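Local coordinates for Cys-Gly metallodipeptidase DUG1 (PDB 4G1P), which hydrolyses the dipeptide Cys-Gly as a metal-dependent dipeptidase of the M20 family and serves as the catalytic component of the glutathione-degrading complex, at residues 247-252 / 322-327; 285-290 / 311-316; 265-270 / 359-364. One frame throughout, in Å; residues are numbered along the deposited sequence.

Contact 1: residues 247-252 / 322-327; sequences DLMQVL and HGVEGA
L248 and M249 of helix 244-252 rest against V324 near the end of strand 318-325, a helix-on-sheet packing within what is, by its topology and M20 membership, the lid (dimerisation) domain. The contact is small, 98 Å² in all, and purely apolar. L248 and V324 reach for each other tip to tip. In L248, CG stands anti to the backbone N (chi1 -174°), which carries the branch off the helix, and its CD2 methyl does the touching: it lies 3.9 Å from V324 CG1 and 4.0 Å from V324 CG2, so one methyl meets both arms of the valine fork. V324 holds that fork with CG1 anti to its own N (chi1 -178°) and CG2 beside the N, which leaves both methyls turned to the helix. The backbones stay well apart, with 9.2 Å between L248 CA and V324 CA, and the side chains alone bridge the distance. L248 also touches T223 and I225 of strand 210-226 and V341 of strand 340-349, so it belongs to the general filling between helix and sheet, well away from the zinc sites. Both elements also reach the second subunit: H322 ND1 of the strand is hydrogen-bonded to V336 O and D247 OD1 of the helix to S258 OG, V336 and S258 both being residues of that subunit. M249 adds a second, looser touch. Its CB does not aim at the strand, but the chain folds round at chi2 (-60°) and brings the terminal methyl, CE, to 4.3 Å from V324 CG2.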
ATOM      1  N   ASP A 247     -15.467   2.996  -6.844  1.00 23.07           N
ATOM      2  CA  ASP A 247     -16.545   2.721  -5.905  1.00 23.78           C
ATOM      3  C   ASP A 247     -16.058   2.918  -4.471  1.00 26.42           C
ATOM      4  O   ASP A 247     -16.724   3.572  -3.657  1.00 26.53           O
ATOM      5  CB  ASP A 247     -17.075   1.301  -6.095  1.00 24.77           C
ATOM      6  CG  ASP A 247     -17.560   1.050  -7.515  1.00 26.46           C
ATOM      7  OD1 ASP A 247     -17.815   2.046  -8.221  1.00 23.20           O
ATOM      8  OD2 ASP A 247     -17.682  -0.130  -7.920  1.00 23.80           O
ATOM      9  N   LEU A 248     -14.875   2.379  -4.188  1.00 25.41           N
ATOM     10  CA  LEU A 248     -14.324   2.369  -2.838  1.00 22.14           C
ATOM     11  C   LEU A 248     -14.093   3.759  -2.259  1.00 23.19           C
ATOM     12  O   LEU A 248     -14.309   3.970  -1.071  1.00 25.05           O
ATOM     13  CB  LEU A 248     -13.030   1.557  -2.779  1.00 21.38           C
ATOM     14  CG  LEU A 248     -12.497   1.394  -1.353  1.00 22.22           C
ATOM     15  CD1 LEU A 248     -13.414   0.464  -0.574  1.00 20.61           C
ATOM     16  CD2 LEU A 248     -11.029   0.934  -1.297  1.00 17.90           C
ATOM     17  N   MET A 249     -13.656   4.707  -3.080  1.00 20.13           N
ATOM     18  CA  MET A 249     -13.499   6.071  -2.596  1.00 21.51           C
ATOM     19  C   MET A 249     -14.844   6.640  -2.177  1.00 25.98           C
ATOM     20  O   MET A 249     -14.947   7.418  -1.227  1.00 27.58           O
ATOM     21  CB  MET A 249     -12.854   6.961  -3.652  1.00 18.10           C
ATOM     22  CG  MET A 249     -11.486   6.464  -4.100  1.00 24.42           C
ATOM     23  SD  MET A 249     -10.255   6.350  -2.779  1.00 26.95           S
ATOM     24  CE  MET A 249     -10.400   4.652  -2.197  1.00 19.54           C
ATOM     25  N   GLN A 250     -15.888   6.234  -2.879  1.00 22.84           N
ATOM     26  CA  GLN A 250     -17.210   6.708  -2.546  1.00 23.21           C
ATOM     27  C   GLN A 250     -17.752   6.057  -1.271  1.00 22.14           C
ATOM     28  O   GLN A 250     -18.271   6.740  -0.398  1.00 22.76           O
ATOM     29  CB  GLN A 250     -18.143   6.556  -3.750  1.00 24.57           C
ATOM     30  CG  GLN A 250     -18.012   7.744  -4.690  1.00 23.43           C
ATOM     31  CD  GLN A 250     -18.301   7.422  -6.141  1.00 35.46           C
ATOM     32  OE1 GLN A 250     -18.791   6.341  -6.472  1.00 39.08           O
ATOM     33  NE2 GLN A 250     -17.995   8.372  -7.023  1.00 41.16           N
ATOM     34  N   VAL A 251     -17.609   4.747  -1.149  1.00 20.96           N
ATOM     35  CA  VAL A 251     -18.113   4.066   0.029  1.00 22.04           C
ATOM     36  C   VAL A 251     -17.362   4.526   1.272  1.00 23.40           C
ATOM     37  O   VAL A 251     -17.965   4.895   2.278  1.00 23.81           O
ATOM     38  CB  VAL A 251     -18.039   2.536  -0.124  1.00 22.84           C
ATOM     39  CG1 VAL A 251     -18.286   1.854   1.204  1.00 21.97           C
ATOM     40  CG2 VAL A 251     -19.061   2.061  -1.146  1.00 19.09           C
ATOM     41  N   LEU A 252     -16.040   4.521   1.181  1.00 24.88           N
ATOM     42  CA  LEU A 252     -15.181   4.909   2.290  1.00 23.86           C
ATOM     43  C   LEU A 252     -15.401   6.364   2.645  1.00 25.20           C
ATOM     44  O   LEU A 252     -15.364   6.744   3.810  1.00 27.83           O
ATOM     45  CB  LEU A 252     -13.720   4.709   1.902  1.00 22.28           C
ATOM     46  CG  LEU A 252     -12.891   3.670   2.646  1.00 26.47           C
ATOM     47  CD1 LEU A 252     -13.776   2.607   3.285  1.00 25.82           C
ATOM     48  CD2 LEU A 252     -11.876   3.055   1.697  1.00 16.96           C
ATOM     49  N   HIS A 322      -7.717   3.940   7.624  1.00 17.22           N
ATOM     50  CA  HIS A 322      -6.326   3.523   7.728  1.00 15.67           C
ATOM     51  C   HIS A 322      -5.564   3.351   6.425  1.00 19.14           C
ATOM     52  O   HIS A 322      -4.352   3.535   6.387  1.00 24.27           O
ATOM     53  CB  HIS A 322      -6.263   2.236   8.521  1.00 15.96           C
ATOM     54  CG  HIS A 322      -6.972   2.330   9.825  1.00 20.28           C
ATOM     55  ND1 HIS A 322      -6.537   3.151  10.844  1.00 18.57           N
ATOM     56  CD2 HIS A 322      -8.108   1.744  10.268  1.00 19.52           C
ATOM     57  CE1 HIS A 322      -7.360   3.043  11.868  1.00 18.47           C
ATOM     58  NE2 HIS A 322      -8.322   2.198  11.544  1.00 19.75           N
ATOM     59  N   GLY A 323      -6.251   2.982   5.357  1.00 20.25           N
ATOM     60  CA  GLY A 323      -5.550   2.707   4.121  1.00 17.86           C
ATOM     61  C   GLY A 323      -6.242   1.656   3.291  1.00 20.82           C
ATOM     62  O   GLY A 323      -7.260   1.078   3.700  1.00 24.78           O
ATOM     63  N   VAL A 324      -5.682   1.411   2.114  1.00 17.21           N
ATOM     64  CA  VAL A 324      -6.261   0.484   1.160  1.00 19.08           C
ATOM     65  C   VAL A 324      -5.304  -0.664   0.893  1.00 19.47           C
ATOM     66  O   VAL A 324      -4.115  -0.441   0.664  1.00 20.39           O
ATOM     67  CB  VAL A 324      -6.579   1.183  -0.179  1.00 13.90           C
ATOM     68  CG1 VAL A 324      -7.214   0.213  -1.124  1.00 17.99           C
ATOM     69  CG2 VAL A 324      -7.499   2.337   0.043  1.00 12.54           C
ATOM     70  N   GLU A 325      -5.826  -1.883   0.939  1.00 16.03           N
ATOM     71  CA  GLU A 325      -5.069  -3.066   0.558  1.00 18.24           C
ATOM     72  C   GLU A 325      -5.470  -3.553  -0.848  1.00 20.44           C
ATOM     73  O   GLU A 325      -6.658  -3.633  -1.169  1.00 20.05           O
ATOM     74  CB  GLU A 325      -5.309  -4.174   1.587  1.00 18.30           C
ATOM     75  CG  GLU A 325      -4.703  -5.527   1.240  1.00 20.31           C
ATOM     76  CD  GLU A 325      -5.237  -6.640   2.136  1.00 26.41           C
ATOM     77  OE1 GLU A 325      -5.731  -6.321   3.238  1.00 27.31           O
ATOM     78  OE2 GLU A 325      -5.176  -7.827   1.741  1.00 29.21           O
ATOM     79  N   GLY A 326      -4.484  -3.875  -1.684  1.00 19.31           N
ATOM     80  CA  GLY A 326      -4.757  -4.511  -2.968  1.00 16.09           C
ATOM     81  C   GLY A 326      -4.604  -3.591  -4.167  1.00 18.58           C
ATOM     82  O   GLY A 326      -4.851  -3.991  -5.311  1.00 16.81           O
ATOM     83  N   ALA A 327      -4.207  -2.351  -3.907  1.00 15.31           N
ATOM     84  CA  ALA A 327      -4.018  -1.380  -4.973  1.00 17.50           C
ATOM     85  C   ALA A 327      -2.554  -0.998  -5.097  1.00 18.88           C
ATOM     86  O   ALA A 327      -1.662  -1.752  -4.688  1.00 21.06           O
ATOM     87  CB  ALA A 327      -4.874  -0.150  -4.739  1.00 20.14           C
TER

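Contact 2: residues 285-290 / 311-316; sequences IEFSVE and MHRWRY
The indole of W314 receives I285 at its rim: the CD1 methyl lies in the ring plane, at the edge of the six-membered ring, 3.7 Å from CZ3 and equally near CH2. Beside it the F287 ring and the R313 guanidinium stand with their planes 90° apart, NH1 of R313 coming obliquely to within 3.5 Å of F287 CZ. Within 311-316 the flat groups also overlap each other. Y316 carries the CD methylene of R315 over the centre of one face, and its own CD2 sits above a face of H312, off toward the rim. These side chains join the segment leading into helix 289-296 to the last turn of helix 306-314. R313 makes its reach with CG beside the backbone N and a bend at chi3 (73°), which swings the guanidinium across the phenylalanine. M311 O accepts from both R315 N and Y316 N where the helix ends. L292 touches both F287 and R313, while I236 of the second subunit packs on R313, whose side chain is about 12 Å from each of the bound cysteine and glycine. Across the two segments, then, one pair is hydrocarbon against an indole edge, the other a guanidinium nitrogen near a phenyl rim atom; the oblique approach probably gives the charge little help from the ring, and buried packing probably contributes more.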
ATOM      1  N   ILE A 285      -8.842  18.480  35.267  1.00 41.12           N
ATOM      2  CA  ILE A 285      -7.887  17.680  34.580  1.00 38.93           C
ATOM      3  C   ILE A 285      -6.980  18.770  34.123  1.00 37.61           C
ATOM      4  O   ILE A 285      -7.384  19.879  34.005  1.00 39.70           O
ATOM      5  CB  ILE A 285      -8.487  16.651  33.631  1.00 37.36           C
ATOM      6  CG1 ILE A 285      -8.865  15.432  34.419  1.00 32.04           C
ATOM      7  CG2 ILE A 285      -7.502  16.265  32.559  1.00 34.50           C
ATOM      8  CD1 ILE A 285      -9.906  14.621  33.747  1.00 33.84           C
ATOM      9  N   GLU A 286      -5.729  18.453  33.891  1.00 35.03           N
ATOM     10  CA  GLU A 286      -4.861  19.384  33.242  1.00 38.71           C
ATOM     11  C   GLU A 286      -4.582  18.981  31.844  1.00 38.85           C
ATOM     12  O   GLU A 286      -3.988  17.984  31.598  1.00 42.40           O
ATOM     13  CB  GLU A 286      -3.559  19.518  33.981  1.00 39.41           C
ATOM     14  CG  GLU A 286      -3.657  19.146  35.428  1.00 47.05           C
ATOM     15  CD  GLU A 286      -2.769  19.982  36.305  1.00 45.48           C
ATOM     16  OE1 GLU A 286      -1.784  20.508  35.797  1.00 44.68           O
ATOM     17  OE2 GLU A 286      -3.071  20.110  37.482  1.00 40.36           O
ATOM     18  N   PHE A 287      -5.026  19.790  30.924  1.00 37.28           N
ATOM     19  CA  PHE A 287      -4.738  19.548  29.515  1.00 36.75           C
ATOM     20  C   PHE A 287      -5.127  20.735  28.658  1.00 39.60           C
ATOM     21  O   PHE A 287      -6.090  21.441  28.951  1.00 41.12           O
ATOM     22  CB  PHE A 287      -5.475  18.318  29.010  1.00 33.93           C
ATOM     23  CG  PHE A 287      -4.963  17.812  27.703  1.00 34.12           C
ATOM     24  CD1 PHE A 287      -3.692  17.270  27.611  1.00 36.02           C
ATOM     25  CD2 PHE A 287      -5.751  17.861  26.568  1.00 35.46           C
ATOM     26  CE1 PHE A 287      -3.214  16.791  26.405  1.00 36.87           C
ATOM     27  CE2 PHE A 287      -5.285  17.386  25.358  1.00 32.03           C
ATOM     28  CZ  PHE A 287      -4.018  16.849  25.276  1.00 35.39           C
ATOM     29  N   SER A 288      -4.381  20.944  27.583  1.00 38.22           N
ATOM     30  CA  SER A 288      -4.672  22.021  26.658  1.00 31.06           C
ATOM     31  C   SER A 288      -4.336  21.584  25.239  1.00 35.32           C
ATOM     32  O   SER A 288      -3.533  20.661  25.024  1.00 29.42           O
ATOM     33  CB  SER A 288      -3.833  23.224  27.007  1.00 28.41           C
ATOM     34  OG  SER A 288      -2.473  22.898  26.808  1.00 38.15           O
ATOM     35  N   VAL A 289      -4.947  22.266  24.274  1.00 32.50           N
ATOM     36  CA  VAL A 289      -4.764  21.947  22.870  1.00 31.52           C
ATOM     37  C   VAL A 289      -3.302  22.133  22.470  1.00 31.67           C
ATOM     38  O   VAL A 289      -2.803  21.449  21.577  1.00 29.36           O
ATOM     39  CB  VAL A 289      -5.713  22.779  21.973  1.00 36.01           C
ATOM     40  CG1 VAL A 289      -5.281  24.232  21.936  1.00 33.03           C
ATOM     41  CG2 VAL A 289      -5.778  22.199  20.566  1.00 33.91           C
ATOM     42  N   GLU A 290      -2.607  23.034  23.162  1.00 32.99           N
ATOM     43  CA  GLU A 290      -1.187  23.258  22.909  1.00 28.50           C
ATOM     44  C   GLU A 290      -0.409  21.986  23.148  1.00 28.91           C
ATOM     45  O   GLU A 290       0.559  21.701  22.454  1.00 27.63           O
ATOM     46  CB  GLU A 290      -0.636  24.352  23.818  1.00 28.14           C
ATOM     47  CG  GLU A 290      -1.014  25.759  23.411  1.00 35.67           C
ATOM     48  CD  GLU A 290      -2.504  26.036  23.550  1.00 44.40           C
ATOM     49  OE1 GLU A 290      -3.156  25.445  24.454  1.00 36.84           O
ATOM     50  OE2 GLU A 290      -3.018  26.846  22.745  1.00 45.62           O
ATOM     51  N   MET A 311     -13.420  14.931  25.869  1.00 22.91           N
ATOM     52  CA  MET A 311     -14.619  14.127  25.667  1.00 25.90           C
ATOM     53  C   MET A 311     -14.651  13.415  24.323  1.00 25.99           C
ATOM     54  O   MET A 311     -15.214  12.321  24.200  1.00 23.52           O
ATOM     55  CB  MET A 311     -15.882  14.955  25.886  1.00 31.62           C
ATOM     56  CG  MET A 311     -16.143  15.247  27.357  1.00 34.26           C
ATOM     57  SD  MET A 311     -17.796  15.883  27.616  1.00 51.10           S
ATOM     58  CE  MET A 311     -17.810  17.222  26.426  1.00 41.91           C
ATOM     59  N   HIS A 312     -14.030  14.026  23.324  1.00 24.43           N
ATOM     60  CA  HIS A 312     -13.943  13.386  22.028  1.00 25.44           C
ATOM     61  C   HIS A 312     -12.824  12.342  21.934  1.00 28.67           C
ATOM     62  O   HIS A 312     -12.882  11.465  21.072  1.00 26.29           O
ATOM     63  CB  HIS A 312     -13.901  14.418  20.898  1.00 29.62           C
ATOM     64  CG  HIS A 312     -15.252  14.970  20.564  1.00 31.44           C
ATOM     65  ND1 HIS A 312     -15.665  16.225  20.957  1.00 33.54           N
ATOM     66  CD2 HIS A 312     -16.305  14.410  19.925  1.00 28.22           C
ATOM     67  CE1 HIS A 312     -16.907  16.422  20.554  1.00 30.84           C
ATOM     68  NE2 HIS A 312     -17.318  15.335  19.928  1.00 26.80           N
ATOM     69  N   ARG A 313     -11.829  12.414  22.823  1.00 26.51           N
ATOM     70  CA  ARG A 313     -10.892  11.297  22.985  1.00 24.69           C
ATOM     71  C   ARG A 313     -11.475  10.173  23.826  1.00 22.77           C
ATOM     72  O   ARG A 313     -11.138   9.019  23.616  1.00 21.80           O
ATOM     73  CB  ARG A 313      -9.609  11.716  23.686  1.00 26.15           C
ATOM     74  CG  ARG A 313      -8.847  12.814  23.033  1.00 32.95           C
ATOM     75  CD  ARG A 313      -7.782  13.310  23.988  1.00 32.90           C
ATOM     76  NE  ARG A 313      -6.698  12.347  24.111  1.00 30.99           N
ATOM     77  CZ  ARG A 313      -5.425  12.656  23.931  1.00 30.93           C
ATOM     78  NH1 ARG A 313      -5.094  13.902  23.644  1.00 34.19           N
ATOM     79  NH2 ARG A 313      -4.486  11.726  24.052  1.00 36.24           N
ATOM     80  N   TRP A 314     -12.321  10.508  24.799  1.00 24.78           N
ATOM     81  CA  TRP A 314     -12.676   9.533  25.838  1.00 25.16           C
ATOM     82  C   TRP A 314     -14.054   8.885  25.752  1.00 25.65           C
ATOM     83  O   TRP A 314     -14.195   7.702  26.057  1.00 24.88           O
ATOM     84  CB  TRP A 314     -12.512  10.137  27.233  1.00 24.52           C
ATOM     85  CG  TRP A 314     -11.108  10.484  27.595  1.00 27.07           C
ATOM     86  CD1 TRP A 314      -9.975  10.119  26.931  1.00 24.03           C
ATOM     87  CD2 TRP A 314     -10.683  11.287  28.708  1.00 29.34           C
ATOM     88  NE1 TRP A 314      -8.876  10.649  27.555  1.00 23.96           N
ATOM     89  CE2 TRP A 314      -9.281  11.366  28.652  1.00 25.30           C
ATOM     90  CE3 TRP A 314     -11.359  11.948  29.747  1.00 29.02           C
ATOM     91  CZ2 TRP A 314      -8.532  12.072  29.600  1.00 25.62           C
ATOM     92  CZ3 TRP A 314     -10.618  12.654  30.681  1.00 24.49           C
ATOM     93  CH2 TRP A 314      -9.220  12.710  30.601  1.00 26.48           C
ATOM     94  N   ARG A 315     -15.078   9.647  25.376  1.00 28.85           N
ATOM     95  CA  ARG A 315     -16.440   9.152  25.576  1.00 30.36           C
ATOM     96  C   ARG A 315     -17.385   9.353  24.405  1.00 27.71           C
ATOM     97  O   ARG A 315     -18.530   8.937  24.474  1.00 26.94           O
ATOM     98  CB  ARG A 315     -17.048   9.721  26.869  1.00 28.00           C
ATOM     99  CG  ARG A 315     -17.163  11.234  26.898  1.00 27.65           C
ATOM    100  CD  ARG A 315     -18.588  11.672  26.621  1.00 29.68           C
ATOM    101  NE  ARG A 315     -19.526  10.986  27.496  1.00 28.33           N
ATOM    102  CZ  ARG A 315     -20.714  10.534  27.108  1.00 34.59           C
ATOM    103  NH1 ARG A 315     -21.111  10.711  25.856  1.00 30.08           N
ATOM    104  NH2 ARG A 315     -21.511   9.908  27.971  1.00 33.00           N
ATOM    105  N   TYR A 316     -16.906   9.983  23.340  1.00 27.52           N
ATOM    106  CA  TYR A 316     -17.629   9.982  22.062  1.00 30.40           C
ATOM    107  C   TYR A 316     -16.897   9.068  21.092  1.00 27.14           C
ATOM    108  O   TYR A 316     -15.673   9.033  21.096  1.00 26.78           O
ATOM    109  CB  TYR A 316     -17.742  11.399  21.489  1.00 26.17           C
ATOM    110  CG  TYR A 316     -18.685  12.284  22.281  1.00 29.83           C
ATOM    111  CD1 TYR A 316     -19.913  11.800  22.717  1.00 31.21           C
ATOM    112  CD2 TYR A 316     -18.343  13.588  22.611  1.00 27.97           C
ATOM    113  CE1 TYR A 316     -20.783  12.596  23.443  1.00 29.21           C
ATOM    114  CE2 TYR A 316     -19.208  14.386  23.340  1.00 31.02           C
ATOM    115  CZ  TYR A 316     -20.428  13.882  23.752  1.00 30.52           C
ATOM    116  OH  TYR A 316     -21.301  14.663  24.478  1.00 34.38           O
TER

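Contact 3: residues 265-270 / 359-364; sequences DGIDEM and TSLVQK
This is a surface contact of one leucine against a backbone turn: L361 of helix 355-371 pushes into the short, weakly bonded helical turn at 267-270 and the D265-G266 stretch leading to it, on the helical side of the lid domain. L361 accounts for 86 of the 185 Å² buried. Its CG lies anti to the carbonyl carbon, beside the backbone N; chi1 (-69°) sends CG toward the turn, and chi2 (167°) sets CD1 and CD2 on it. CD2 lies 3.2 Å from D265 O and 3.9 Å from G266 CA, against polar backbone rather than another side chain. CD1 lies further along the turn, 3.5 Å from G266 C. The same methyl meets M270 tip to tip: the methionine chain is extended at chi2 and bent at chi3 (-64°), and CE ends 3.6 Å from L361 CD1. I267 contributes more loosely, its CG1 being 4.4 Å from L361 CD1. A beta carbon on G266 would probably crowd L361 CD2, and the backbone angles there suit glycine in any case. An alanine in place of L361 would keep only the first carbon of the side chain and would probably leave M270 CE and the G266 backbone without their partner, opening a gap between turn and helix. Among its neighbours, M270 is tied by a backbone hydrogen bond to D352, and I267 lies on L358 and M353, while V362, whose CB points away from the turn, packs on Y221 of strand 210-226 and on F345 and I347 of strand 340-349.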
ATOM      1  N   ASP A 265     -25.806   5.877  10.143  1.00 33.67           N
ATOM      2  CA  ASP A 265     -27.052   5.932  10.907  1.00 33.71           C
ATOM      3  C   ASP A 265     -27.070   4.916  12.037  1.00 32.11           C
ATOM      4  O   ASP A 265     -26.657   3.770  11.871  1.00 27.98           O
ATOM      5  CB  ASP A 265     -28.272   5.674  10.007  1.00 34.20           C
ATOM      6  CG  ASP A 265     -28.689   6.896   9.218  1.00 43.26           C
ATOM      7  OD1 ASP A 265     -28.313   8.020   9.626  1.00 45.25           O
ATOM      8  OD2 ASP A 265     -29.396   6.733   8.190  1.00 49.50           O
ATOM      9  N   GLY A 266     -27.570   5.339  13.188  1.00 36.37           N
ATOM     10  CA  GLY A 266     -27.838   4.405  14.262  1.00 33.28           C
ATOM     11  C   GLY A 266     -26.864   4.472  15.408  1.00 34.91           C
ATOM     12  O   GLY A 266     -27.179   3.994  16.489  1.00 42.59           O
ATOM     13  N   ILE A 267     -25.699   5.075  15.194  1.00 32.95           N
ATOM     14  CA  ILE A 267     -24.650   5.019  16.205  1.00 39.09           C
ATOM     15  C   ILE A 267     -24.901   5.967  17.372  1.00 41.67           C
ATOM     16  O   ILE A 267     -24.820   5.566  18.546  1.00 36.44           O
ATOM     17  CB  ILE A 267     -23.262   5.279  15.617  1.00 34.87           C
ATOM     18  CG1 ILE A 267     -22.979   4.289  14.493  1.00 33.08           C
ATOM     19  CG2 ILE A 267     -22.196   5.129  16.698  1.00 30.51           C
ATOM     20  CD1 ILE A 267     -21.541   4.302  14.041  1.00 30.58           C
ATOM     21  N   ASP A 268     -25.207   7.216  17.029  1.00 39.63           N
ATOM     22  CA  ASP A 268     -25.490   8.279  17.988  1.00 38.42           C
ATOM     23  C   ASP A 268     -26.537   7.873  19.018  1.00 40.37           C
ATOM     24  O   ASP A 268     -26.446   8.228  20.192  1.00 42.01           O
ATOM     25  CB  ASP A 268     -25.991   9.501  17.240  1.00 40.58           C
ATOM     26  CG  ASP A 268     -25.750  10.776  17.991  1.00 53.09           C
ATOM     27  OD1 ASP A 268     -26.496  11.044  18.958  1.00 59.69           O
ATOM     28  OD2 ASP A 268     -24.815  11.512  17.609  1.00 55.32           O
ATOM     29  N   GLU A 269     -27.528   7.119  18.560  1.00 40.12           N
ATOM     30  CA  GLU A 269     -28.603   6.636  19.419  1.00 42.16           C
ATOM     31  C   GLU A 269     -28.061   5.738  20.530  1.00 39.39           C
ATOM     32  O   GLU A 269     -28.587   5.723  21.635  1.00 44.41           O
ATOM     33  CB  GLU A 269     -29.665   5.888  18.585  1.00 46.41           C
ATOM     34  CG  GLU A 269     -30.461   6.762  17.568  1.00 49.58           C
ATOM     35  CD  GLU A 269     -29.633   7.228  16.358  1.00 47.59           C
ATOM     36  OE1 GLU A 269     -28.480   6.777  16.209  1.00 50.14           O
ATOM     37  OE2 GLU A 269     -30.126   8.052  15.557  1.00 46.54           O
ATOM     38  N   MET A 270     -26.998   5.002  20.233  1.00 37.69           N
ATOM     39  CA  MET A 270     -26.421   4.070  21.190  1.00 34.03           C
ATOM     40  C   MET A 270     -25.450   4.724  22.147  1.00 32.41           C
ATOM     41  O   MET A 270     -25.017   4.094  23.105  1.00 31.16           O
ATOM     42  CB  MET A 270     -25.671   2.966  20.462  1.00 37.06           C
ATOM     43  CG  MET A 270     -26.535   1.882  19.901  1.00 37.65           C
ATOM     44  SD  MET A 270     -25.488   0.604  19.221  1.00 44.28           S
ATOM     45  CE  MET A 270     -24.689   1.521  17.909  1.00 36.13           C
ATOM     46  N   THR A 359     -21.907  -3.329  14.076  1.00 30.14           N
ATOM     47  CA  THR A 359     -21.509  -4.039  12.879  1.00 28.23           C
ATOM     48  C   THR A 359     -22.636  -4.108  11.849  1.00 34.16           C
ATOM     49  O   THR A 359     -22.408  -3.934  10.645  1.00 33.77           O
ATOM     50  CB  THR A 359     -21.024  -5.438  13.236  1.00 30.22           C
ATOM     51  OG1 THR A 359     -19.752  -5.323  13.876  1.00 30.38           O
ATOM     52  CG2 THR A 359     -20.889  -6.314  11.997  1.00 23.12           C
ATOM     53  N   SER A 360     -23.853  -4.352  12.320  1.00 32.58           N
ATOM     54  CA  SER A 360     -24.994  -4.350  11.429  1.00 29.67           C
ATOM     55  C   SER A 360     -25.160  -2.976  10.825  1.00 33.01           C
ATOM     56  O   SER A 360     -25.368  -2.844   9.616  1.00 36.25           O
ATOM     57  CB  SER A 360     -26.263  -4.745  12.164  1.00 34.09           C
ATOM     58  OG  SER A 360     -26.227  -6.117  12.498  1.00 44.96           O
ATOM     59  N   LEU A 361     -25.061  -1.949  11.658  1.00 30.97           N
ATOM     60  CA  LEU A 361     -25.273  -0.596  11.169  1.00 34.08           C
ATOM     61  C   LEU A 361     -24.239  -0.265  10.111  1.00 34.02           C
ATOM     62  O   LEU A 361     -24.546   0.391   9.122  1.00 32.97           O
ATOM     63  CB  LEU A 361     -25.196   0.410  12.306  1.00 30.79           C
ATOM     64  CG  LEU A 361     -26.351   0.339  13.300  1.00 41.83           C
ATOM     65  CD1 LEU A 361     -26.015   1.149  14.566  1.00 38.85           C
ATOM     66  CD2 LEU A 361     -27.662   0.813  12.654  1.00 33.60           C
ATOM     67  N   VAL A 362     -23.015  -0.742  10.333  1.00 33.02           N
ATOM     68  CA  VAL A 362     -21.894  -0.457   9.457  1.00 28.10           C
ATOM     69  C   VAL A 362     -22.094  -1.152   8.111  1.00 30.80           C
ATOM     70  O   VAL A 362     -21.902  -0.547   7.062  1.00 27.10           O
ATOM     71  CB  VAL A 362     -20.568  -0.879  10.106  1.00 26.08           C
ATOM     72  CG1 VAL A 362     -19.467  -0.973   9.067  1.00 28.92           C
ATOM     73  CG2 VAL A 362     -20.183   0.107  11.199  1.00 26.95           C
ATOM     74  N   GLN A 363     -22.501  -2.412   8.155  1.00 28.08           N
ATOM     75  CA  GLN A 363     -22.822  -3.166   6.957  1.00 30.44           C
ATOM     76  C   GLN A 363     -23.998  -2.567   6.191  1.00 33.00           C
ATOM     77  O   GLN A 363     -23.957  -2.410   4.962  1.00 30.15           O
ATOM     78  CB  GLN A 363     -23.139  -4.605   7.332  1.00 30.13           C
ATOM     79  CG  GLN A 363     -21.917  -5.427   7.643  1.00 30.50           C
ATOM     80  CD  GLN A 363     -22.262  -6.735   8.304  1.00 32.45           C
ATOM     81  OE1 GLN A 363     -23.382  -6.919   8.774  1.00 40.28           O
ATOM     82  NE2 GLN A 363     -21.307  -7.658   8.341  1.00 30.67           N
ATOM     83  N   LYS A 364     -25.055  -2.250   6.924  1.00 32.49           N
ATOM     84  CA  LYS A 364     -26.225  -1.633   6.319  1.00 33.82           C
ATOM     85  C   LYS A 364     -25.831  -0.368   5.565  1.00 31.42           C
ATOM     86  O   LYS A 364     -26.248  -0.162   4.431  1.00 34.11           O
ATOM     87  CB  LYS A 364     -27.294  -1.351   7.384  1.00 32.36           C
ATOM     88  CG  LYS A 364     -28.506  -0.557   6.907  1.00 36.09           C
ATOM     89  CD  LYS A 364     -29.630  -0.586   7.955  1.00 43.09           C
ATOM     90  CE  LYS A 364     -30.543   0.643   7.863  1.00 50.66           C
ATOM     91  NZ  LYS A 364     -31.846   0.397   7.165  1.00 49.35           N
TER

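Contacts 1 and 3 belong to the same layered unit: helices 244-252 and 355-371 both pack on strands 210-226 and 340-349, and helix 244-252 also on 318-325, with contact centres about 20 Å apart. Their segments alternate along the chain (247-252, 265-270, 322-327, 359-364), so the two closures interlock. Contact 2 lies between the inner pair, its segments 285-290 and 311-316 falling within both loops; its centre is about 30 Å from that of contact 1 and 25 Å from that of contact 3. Helix 306-314 is followed in the chain by strand 318-325, linking contact 2 to contact 1. The dimer partner meets contacts 1 and 2, but no other chain touches contact 3.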